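Local coordinates for protein chitinase (Chromobacterium violaceum, PDB 4TXG) that probably binds chitin and hydrolyses the glycosidic bonds of the polymer, at residues T441-Y445 and W591-V597; N410-Y414 and Q587-W591; P653-V659 and T777-D782. One frame throughout, in Å; residues are numbered along the deposited sequence.

Contact 1 of 3, residues T441-Y445 and W591-V597; sequences TDWAY and WIDANNV
The one direct hydrogen bond between T441-Y445 and W591-V597 runs from W591 NE1 to D442 OD1, 3.0 Å long with an N-H...O angle of 150°. It arrives at the lone pair of OD1 that faces away from OD2, and the carboxylate oxygen sits a little out of the indole plane. The other oxygen, OD2, accepts from the backbone N of L730, in the C-terminal part of the chain, so both oxygens of this buried aspartate have an N-H donor.

The aromatic contact lies one helical turn further along. W591 and Y445 form a T-shaped pair, the edge of the indole turned to the face of the phenol, with planes at 82° and ring centroids 5.2 Å apart. W591 CH2 comes 3.5 Å from Y445 CB, which lies in the indole plane just off its rim. With CG anti to the backbone N (chi1 175°), W591 reaches toward helix 441-448. This helix and helix 582-594 pack on the outside of the family 18 TIM barrel, and M459 of barrel strand 457-462 meets T441, Y445 and W591 beneath them. V597, just before the next barrel strand, 599-603, adds an off-centre CH-pi contact: its CG2 approaches Y445 CE1 to 3.7 Å.

Polar groups at the helix end complete the contact. N596, with positive phi, closes helix 582-594 in a Schellman motif. Just before it, N595 folds its amide back over one face of the indole and gives an ND2 hydrogen bond of 3.1 Å to W591 O, which also receives N595 N from the opposite face of its carbonyl plane. A water lies 2.8 Å from Y445 OH, in the phenol plane, and 2.9 Å from N595 OD1, bridging the two.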
loop_
_atom_site.group_PDB
_atom_site.type_symbol
_atom_site.label_atom_id
_atom_site.label_comp_id
_atom_site.label_asym_id
_atom_site.label_seq_id
_atom_site.Cartn_x
_atom_site.Cartn_y
_atom_site.Cartn_z
ATOM N N THR A 441 2.809 10.768 -3.292
ATOM C CA THR A 441 2.923 9.463 -3.934
ATOM C C THR A 441 4.352 9.159 -4.371
ATOM O O THR A 441 4.851 8.043 -4.181
ATOM C CB THR A 441 1.975 9.410 -5.152
ATOM O OG1 THR A 441 0.638 9.656 -4.695
ATOM C CG2 THR A 441 2.027 8.050 -5.853
ATOM N N ASP A 442 5.011 10.168 -4.931
ATOM C CA ASP A 442 6.373 10.016 -5.446
ATOM C C ASP A 442 7.323 9.627 -4.315
ATOM O O ASP A 442 8.183 8.753 -4.500
ATOM C CB ASP A 442 6.824 11.316 -6.132
ATOM C CG ASP A 442 8.221 11.233 -6.716
ATOM O OD1 ASP A 442 8.374 10.810 -7.886
ATOM O OD2 ASP A 442 9.178 11.624 -6.012
ATOM N N TRP A 443 7.153 10.241 -3.141
ATOM C CA TRP A 443 8.049 9.951 -2.015
ATOM C C TRP A 443 7.840 8.514 -1.553
ATOM O O TRP A 443 8.804 7.771 -1.325
ATOM C CB TRP A 443 7.829 10.924 -0.836
ATOM C CG TRP A 443 8.747 10.600 0.323
ATOM C CD1 TRP A 443 9.995 11.101 0.550
ATOM C CD2 TRP A 443 8.493 9.662 1.378
ATOM N NE1 TRP A 443 10.533 10.543 1.692
ATOM C CE2 TRP A 443 9.626 9.657 2.220
ATOM C CE3 TRP A 443 7.404 8.837 1.702
ATOM C CZ2 TRP A 443 9.713 8.854 3.360
ATOM C CZ3 TRP A 443 7.489 8.027 2.831
ATOM C CH2 TRP A 443 8.641 8.043 3.650
ATOM N N ALA A 444 6.575 8.118 -1.420
ATOM C CA ALA A 444 6.244 6.769 -0.964
ATOM C C ALA A 444 6.774 5.701 -1.920
ATOM O O ALA A 444 7.286 4.671 -1.489
ATOM C CB ALA A 444 4.736 6.627 -0.794
ATOM N N TYR A 445 6.622 5.927 -3.224
ATOM C CA TYR A 445 7.184 5.003 -4.203
ATOM C C TYR A 445 8.687 4.836 -3.965
ATOM O O TYR A 445 9.222 3.719 -3.923
ATOM C CB TYR A 445 6.928 5.502 -5.629
ATOM C CG TYR A 445 7.838 4.865 -6.653
ATOM C CD1 TYR A 445 7.643 3.546 -7.068
ATOM C CD2 TYR A 445 8.899 5.577 -7.197
ATOM C CE1 TYR A 445 8.485 2.960 -7.999
ATOM C CE2 TYR A 445 9.740 4.994 -8.135
ATOM C CZ TYR A 445 9.532 3.693 -8.523
ATOM O OH TYR A 445 10.383 3.115 -9.449
ATOM N N TRP A 591 3.561 9.140 -15.116
ATOM C CA TRP A 591 4.601 8.946 -14.110
ATOM C C TRP A 591 4.872 7.454 -13.862
ATOM O O TRP A 591 6.019 7.043 -13.698
ATOM C CB TRP A 591 4.188 9.671 -12.822
ATOM C CG TRP A 591 5.100 9.478 -11.635
ATOM C CD1 TRP A 591 6.147 10.262 -11.262
ATOM C CD2 TRP A 591 5.014 8.427 -10.667
ATOM N NE1 TRP A 591 6.725 9.762 -10.107
ATOM C CE2 TRP A 591 6.048 8.633 -9.730
ATOM C CE3 TRP A 591 4.152 7.337 -10.497
ATOM C CZ2 TRP A 591 6.250 7.782 -8.645
ATOM C CZ3 TRP A 591 4.353 6.493 -9.418
ATOM C CH2 TRP A 591 5.398 6.719 -8.509
ATOM N N ILE A 592 3.807 6.656 -13.845
ATOM C CA ILE A 592 3.910 5.200 -13.720
ATOM C C ILE A 592 4.722 4.623 -14.870
ATOM O O ILE A 592 5.650 3.826 -14.665
ATOM C CB ILE A 592 2.497 4.524 -13.704
ATOM C CG1 ILE A 592 1.753 4.841 -12.402
ATOM C CG2 ILE A 592 2.607 3.017 -13.917
ATOM C CD1 ILE A 592 2.316 4.132 -11.171
ATOM N N ASP A 593 4.375 5.019 -16.092
ATOM C CA ASP A 593 5.036 4.451 -17.256
ATOM C C ASP A 593 6.489 4.890 -17.337
ATOM O O ASP A 593 7.360 4.088 -17.635
ATOM C CB ASP A 593 4.307 4.833 -18.545
ATOM C CG ASP A 593 3.510 3.670 -19.145
ATOM O OD1 ASP A 593 3.759 2.491 -18.790
ATOM O OD2 ASP A 593 2.623 3.943 -19.987
ATOM N N ALA A 594 6.748 6.161 -17.048
ATOM C CA ALA A 594 8.103 6.694 -17.162
ATOM C C ALA A 594 9.059 6.089 -16.130
ATOM O O ALA A 594 10.243 5.900 -16.410
ATOM C CB ALA A 594 8.078 8.225 -17.042
ATOM N N ASN A 595 8.537 5.759 -14.952
ATOM C CA ASN A 595 9.327 5.107 -13.910
ATOM C C ASN A 595 9.266 3.586 -13.957
ATOM O O ASN A 595 9.851 2.913 -13.105
ATOM C CB ASN A 595 8.868 5.583 -12.530
ATOM C CG ASN A 595 9.402 6.957 -12.190
ATOM O OD1 ASN A 595 10.580 7.096 -11.870
ATOM N ND2 ASN A 595 8.543 7.984 -12.260
ATOM N N ASN A 596 8.553 3.054 -14.947
ATOM C CA ASN A 596 8.305 1.615 -15.073
ATOM C C ASN A 596 7.873 0.976 -13.758
ATOM O O ASN A 596 8.339 -0.104 -13.379
ATOM C CB ASN A 596 9.539 0.917 -15.632
ATOM C CG ASN A 596 9.793 1.279 -17.088
ATOM O OD1 ASN A 596 8.942 1.061 -17.953
ATOM N ND2 ASN A 596 10.960 1.859 -17.361
ATOM N N VAL A 597 6.948 1.648 -13.082
ATOM C CA VAL A 597 6.374 1.145 -11.840
ATOM C C VAL A 597 5.515 -0.082 -12.150
ATOM O O VAL A 597 5.001 -0.220 -13.255
ATOM C CB VAL A 597 5.552 2.242 -11.134
ATOM C CG1 VAL A 597 5.098 1.788 -9.750
ATOM C CG2 VAL A 597 6.392 3.509 -11.005
HETATM O O HOH W 1 12.031 4.914 -10.722
#

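Contact 2 of 3, residues N410-Y414 and Q587-W591; sequences NAALY and QKAAW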
loop_
_atom_site.group_PDB
_atom_site.type_symbol
_atom_site.label_atom_id
_atom_site.label_comp_id
_atom_site.label_asym_id
_atom_site.label_seq_id
_atom_site.Cartn_x
_atom_site.Cartn_y
_atom_site.Cartn_z
ATOM N N ASN A 410 -5.925 14.741 -1.306
ATOM C CA ASN A 410 -5.988 13.410 -0.732
ATOM C C ASN A 410 -4.800 12.537 -1.167
ATOM O O ASN A 410 -4.343 11.664 -0.427
ATOM C CB ASN A 410 -7.316 12.766 -1.140
ATOM C CG ASN A 410 -7.514 11.417 -0.510
ATOM O OD1 ASN A 410 -7.399 10.390 -1.164
ATOM N ND2 ASN A 410 -7.781 11.411 0.780
ATOM N N ALA A 411 -4.270 12.810 -2.357
ATOM C CA ALA A 411 -3.305 11.909 -2.975
ATOM C C ALA A 411 -2.333 12.651 -3.892
ATOM O O ALA A 411 -2.169 12.279 -5.049
ATOM C CB ALA A 411 -4.042 10.830 -3.757
ATOM N N ALA A 412 -1.707 13.711 -3.386
ATOM C CA ALA A 412 -0.750 14.457 -4.207
ATOM C C ALA A 412 0.309 13.540 -4.825
ATOM O O ALA A 412 0.845 12.665 -4.151
ATOM C CB ALA A 412 -0.071 15.548 -3.370
ATOM N N LEU A 413 0.612 13.738 -6.105
ATOM C CA LEU A 413 1.713 12.994 -6.727
ATOM C C LEU A 413 3.070 13.466 -6.198
ATOM O O LEU A 413 3.949 12.655 -5.900
ATOM C CB LEU A 413 1.682 13.150 -8.247
ATOM C CG LEU A 413 2.816 12.482 -9.027
ATOM C CD1 LEU A 413 2.858 10.986 -8.748
ATOM C CD2 LEU A 413 2.664 12.745 -10.520
ATOM N N TYR A 414 3.227 14.785 -6.113
ATOM C CA TYR A 414 4.488 15.419 -5.725
ATOM C C TYR A 414 4.352 16.357 -4.533
ATOM O O TYR A 414 3.264 16.823 -4.217
ATOM C CB TYR A 414 5.040 16.268 -6.872
ATOM C CG TYR A 414 5.466 15.556 -8.130
ATOM C CD1 TYR A 414 6.205 14.379 -8.086
ATOM C CD2 TYR A 414 5.187 16.115 -9.377
ATOM C CE1 TYR A 414 6.624 13.758 -9.248
ATOM C CE2 TYR A 414 5.594 15.503 -10.542
ATOM C CZ TYR A 414 6.318 14.331 -10.472
ATOM O OH TYR A 414 6.730 13.734 -11.638
ATOM N N GLN A 587 -1.904 12.226 -15.587
ATOM C CA GLN A 587 -0.613 12.693 -15.096
ATOM C C GLN A 587 0.086 11.595 -14.265
ATOM O O GLN A 587 1.275 11.344 -14.436
ATOM C CB GLN A 587 -0.793 13.994 -14.283
ATOM C CG GLN A 587 0.520 14.607 -13.796
ATOM C CD GLN A 587 0.425 16.079 -13.398
ATOM O OE1 GLN A 587 -0.650 16.684 -13.408
ATOM N NE2 GLN A 587 1.572 16.662 -13.035
ATOM N N LYS A 588 -0.656 10.908 -13.401
ATOM C CA LYS A 588 -0.074 9.825 -12.607
ATOM C C LYS A 588 0.295 8.631 -13.480
ATOM O O LYS A 588 1.314 7.972 -13.252
ATOM C CB LYS A 588 -1.036 9.391 -11.503
ATOM C CG LYS A 588 -1.150 10.444 -10.401
ATOM C CD LYS A 588 -2.122 10.016 -9.309
ATOM C CE LYS A 588 -2.256 11.105 -8.246
ATOM N NZ LYS A 588 -3.132 10.665 -7.107
ATOM N N ALA A 589 -0.529 8.369 -14.492
ATOM C CA ALA A 589 -0.271 7.266 -15.407
ATOM C C ALA A 589 1.015 7.501 -16.196
ATOM O O ALA A 589 1.768 6.562 -16.452
ATOM C CB ALA A 589 -1.450 7.069 -16.358
ATOM N N ALA A 590 1.270 8.748 -16.582
ATOM C CA ALA A 590 2.510 9.059 -17.287
ATOM C C ALA A 590 3.705 8.774 -16.387
ATOM O O ALA A 590 4.718 8.227 -16.832
ATOM C CB ALA A 590 2.525 10.517 -17.753
ATOM N N TRP A 591 3.561 9.140 -15.116
ATOM C CA TRP A 591 4.601 8.946 -14.110
ATOM C C TRP A 591 4.872 7.454 -13.862
ATOM O O TRP A 591 6.019 7.043 -13.698
ATOM C CB TRP A 591 4.188 9.671 -12.822
ATOM C CG TRP A 591 5.100 9.478 -11.635
ATOM C CD1 TRP A 591 6.147 10.262 -11.262
ATOM C CD2 TRP A 591 5.014 8.427 -10.667
ATOM N NE1 TRP A 591 6.725 9.762 -10.107
ATOM C CE2 TRP A 591 6.048 8.633 -9.730
ATOM C CE3 TRP A 591 4.152 7.337 -10.497
ATOM C CZ2 TRP A 591 6.250 7.782 -8.645
ATOM C CZ3 TRP A 591 4.353 6.493 -9.418
ATOM C CH2 TRP A 591 5.398 6.719 -8.509
#
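L413 lays its CD1 methyl squarely over the five-membered ring of W591, 3.9 Å from the ring centroid and only 11° off the normal, a CH-pi contact. A trans first torsion (177°) carries the leucine's branch point out toward the helix; CD2 then turns to W591 CB and the aliphatic part of Q587, where CG is 4.3 Å away.

Y414 meets the same tryptophan differently. Its OH stands at the indole edge, near the ring plane, 3.5 Å from W591 CD1. The phenol and the five-membered ring of W591, centroids 5.8 Å apart, are steeply inclined to each other, in neither a stack nor an edge-to-face pair. L413 lies in the angle between the two rings, its CD1 over the indole face and its CG over the centre of the phenol face. In the TIM barrel, N410-Y414 belongs to the long excursion after strand 391-395, and these side chains lay it against helix 582-594 on the barrel's outer surface. Strand 457-462 passes underneath, with P462 against A411 and V461 against K588.

K588 supplies the polar link. Its chain is extended beyond CG and runs past L413 CD1, carrying NZ to A411 O, 2.8 Å away; the ammonium approaches in the carbonyl plane at a C=O...N angle of 146°, with A411 CB close beside it. NZ also makes a salt bridge to E580, which probably offsets the buried positive charge, while A411 O gives NZ a second acceptor. The amide of Q587 is bonded outside the 410-414 loop, OE1 accepting from Y559 OH and NE2 donating to G561 O.

Contact 3 of 3, residues P653-V659 and T777-D782; sequences PTAAIDV and TYAIRD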
loop_
_atom_site.group_PDB
_atom_site.type_symbol
_atom_site.label_atom_id
_atom_site.label_comp_id
_atom_site.label_asym_id
_atom_site.label_seq_id
_atom_site.Cartn_x
_atom_site.Cartn_y
_atom_site.Cartn_z
ATOM N N PRO A 653 28.727 -7.047 -10.850
ATOM C CA PRO A 653 29.714 -8.022 -10.379
ATOM C C PRO A 653 29.483 -9.395 -10.981
ATOM O O PRO A 653 28.340 -9.797 -11.218
ATOM C CB PRO A 653 29.489 -8.050 -8.864
ATOM C CG PRO A 653 28.888 -6.727 -8.553
ATOM C CD PRO A 653 28.009 -6.410 -9.734
ATOM N N THR A 654 30.574 -10.105 -11.228
ATOM C CA THR A 654 30.505 -11.438 -11.797
ATOM C C THR A 654 30.821 -12.484 -10.733
ATOM O O THR A 654 30.742 -13.688 -10.984
ATOM C CB THR A 654 31.478 -11.580 -12.981
ATOM O OG1 THR A 654 32.814 -11.326 -12.534
ATOM C CG2 THR A 654 31.123 -10.575 -14.062
ATOM N N ALA A 655 31.176 -12.005 -9.543
ATOM C CA ALA A 655 31.461 -12.881 -8.415
ATOM C C ALA A 655 30.799 -12.352 -7.149
ATOM O O ALA A 655 30.473 -11.168 -7.047
ATOM C CB ALA A 655 32.963 -13.021 -8.211
ATOM N N ALA A 656 30.608 -13.232 -6.175
ATOM C CA ALA A 656 29.967 -12.828 -4.935
ATOM C C ALA A 656 30.798 -13.227 -3.727
ATOM O O ALA A 656 31.737 -14.012 -3.836
ATOM C CB ALA A 656 28.573 -13.436 -4.836
ATOM N N ILE A 657 30.455 -12.661 -2.575
ATOM C CA ILE A 657 31.069 -13.072 -1.310
ATOM C C ILE A 657 29.960 -13.119 -0.270
ATOM O O ILE A 657 29.012 -12.337 -0.345
ATOM C CB ILE A 657 32.213 -12.109 -0.885
ATOM C CG1 ILE A 657 32.959 -12.652 0.344
ATOM C CG2 ILE A 657 31.678 -10.693 -0.663
ATOM C CD1 ILE A 657 34.208 -11.856 0.718
ATOM N N ASP A 658 30.045 -14.038 0.689
ATOM C CA ASP A 658 28.978 -14.144 1.685
ATOM C C ASP A 658 29.223 -13.206 2.859
ATOM O O ASP A 658 29.750 -13.608 3.896
ATOM C CB ASP A 658 28.836 -15.577 2.192
ATOM C CG ASP A 658 27.477 -15.840 2.804
ATOM O OD1 ASP A 658 26.720 -14.867 3.050
ATOM O OD2 ASP A 658 27.164 -17.026 3.041
ATOM N N VAL A 659 28.855 -11.947 2.660
ATOM C CA VAL A 659 28.891 -10.943 3.711
ATOM C C VAL A 659 27.453 -10.492 3.918
ATOM O O VAL A 659 26.736 -10.225 2.948
ATOM C CB VAL A 659 29.803 -9.756 3.339
ATOM C CG1 VAL A 659 29.704 -8.641 4.377
ATOM C CG2 VAL A 659 31.244 -10.244 3.212
ATOM N N THR A 777 35.477 -6.078 -7.095
ATOM C CA THR A 777 34.181 -5.757 -6.511
ATOM C C THR A 777 33.242 -6.964 -6.586
ATOM O O THR A 777 33.007 -7.518 -7.660
ATOM C CB THR A 777 33.538 -4.538 -7.207
ATOM O OG1 THR A 777 34.394 -3.399 -7.048
ATOM C CG2 THR A 777 32.180 -4.220 -6.594
ATOM N N TYR A 778 32.717 -7.362 -5.431
ATOM C CA TYR A 778 31.870 -8.546 -5.311
ATOM C C TYR A 778 30.443 -8.158 -4.975
ATOM O O TYR A 778 30.228 -7.212 -4.238
ATOM C CB TYR A 778 32.396 -9.479 -4.211
ATOM C CG TYR A 778 33.778 -10.031 -4.482
ATOM C CD1 TYR A 778 34.917 -9.327 -4.101
ATOM C CD2 TYR A 778 33.941 -11.249 -5.129
ATOM C CE1 TYR A 778 36.191 -9.834 -4.357
ATOM C CE2 TYR A 778 35.207 -11.764 -5.384
ATOM C CZ TYR A 778 36.325 -11.050 -4.994
ATOM O OH TYR A 778 37.585 -11.560 -5.252
ATOM N N ALA A 779 29.475 -8.899 -5.502
ATOM C CA ALA A 779 28.117 -8.820 -4.977
ATOM C C ALA A 779 28.083 -9.656 -3.702
ATOM O O ALA A 779 29.075 -10.300 -3.359
ATOM C CB ALA A 779 27.107 -9.326 -5.989
ATOM N N ILE A 780 26.975 -9.625 -2.973
ATOM C CA ILE A 780 26.872 -10.505 -1.812
ATOM C C ILE A 780 25.943 -11.669 -2.125
ATOM O O ILE A 780 25.018 -11.551 -2.924
ATOM C CB ILE A 780 26.404 -9.760 -0.535
ATOM C CG1 ILE A 780 24.966 -9.254 -0.652
ATOM C CG2 ILE A 780 27.345 -8.593 -0.224
ATOM C CD1 ILE A 780 24.418 -8.728 0.673
ATOM N N ARG A 781 26.219 -12.811 -1.508
ATOM C CA ARG A 781 25.466 -14.025 -1.792
ATOM C C ARG A 781 23.993 -13.904 -1.397
ATOM O O ARG A 781 23.141 -14.565 -1.989
ATOM C CB ARG A 781 26.087 -15.226 -1.072
ATOM C CG ARG A 781 27.497 -15.589 -1.504
ATOM C CD ARG A 781 27.712 -17.094 -1.344
ATOM N NE ARG A 781 26.909 -17.839 -2.307
ATOM C CZ ARG A 781 26.569 -19.117 -2.176
ATOM N NH1 ARG A 781 26.956 -19.808 -1.107
ATOM N NH2 ARG A 781 25.834 -19.705 -3.113
ATOM N N ASP A 782 23.689 -13.062 -0.411
ATOM C CA ASP A 782 22.291 -12.867 0.002
ATOM C C ASP A 782 21.440 -12.302 -1.132
ATOM O O ASP A 782 20.221 -12.509 -1.164
ATOM C CB ASP A 782 22.197 -11.941 1.218
ATOM C CG ASP A 782 22.590 -12.631 2.509
ATOM O OD1 ASP A 782 22.594 -13.879 2.534
ATOM O OD2 ASP A 782 22.896 -11.926 3.495
HETATM O O HOH W 2 32.930 -9.350 -9.610
HETATM O O HOH W 3 25.745 -12.563 1.652
HETATM O O HOH W 4 28.459 -19.084 1.388
#
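A655, I657, A779 and R781 carry a parallel beta ladder of three backbone bonds. A779 N donates to A655 O (2.9 Å), I657 N to A779 O (2.8 Å) and R781 N to I657 O (3.1 Å). The first comes in the carbonyl plane; in the last, where strand 776-780 has ended, R781 N stands 50° out of it, off the lone pairs. D658 is the centre of an inverse gamma turn, whose V659 N makes a weak bond to the same I657 O.

Small and apolar side chains line part of the ladder. P653 CB packs on A779 CB, A655 CB lies 3.7 Å from Y778 CD2, and I657 CG2 touches Y778 CB. R781 CG packs on D658 CB (3.9 Å). Waters extend the join at both ends: one links T654 N to T777 O, another links D658 OD1 and V659 O to D782 N.

Further out, A656 bonds through its backbone to P788 and L790, while the turn at D658 passes the chain from one sheet of the C-terminal beta sandwich to strand 659-664 of the other. R781 bends at chi3 to reach P785 O and to make a cation-pi contact with Y789.

D658 OD2 and R781 NH1 meet through a shared water. D658 OD1 and D782 OD1, 4.3 Å apart, would probably repel; R684, salt-bridged to D658 and weakly paired with D782, should ease this.

From the N terminus, the chain first lays down 410-414, then 441-445 at the start of helix 441-448. Helix 582-594 returns to meet both: at 587-591 it closes the 172-residue loop of contact 2, and at 591-597 the 145-residue loop of contact 1. The two loops therefore cross, sharing W591, and their earlier segments are joined directly, with T441 N 2.9 Å from A412 O and D442 N bonded in like manner to L413 O. Together they tie a loop and two outer helices of the barrel. Contact 3 follows in series, about 29 Å from contact 1 between centres, and closes 117 residues of the C-terminal beta sandwich.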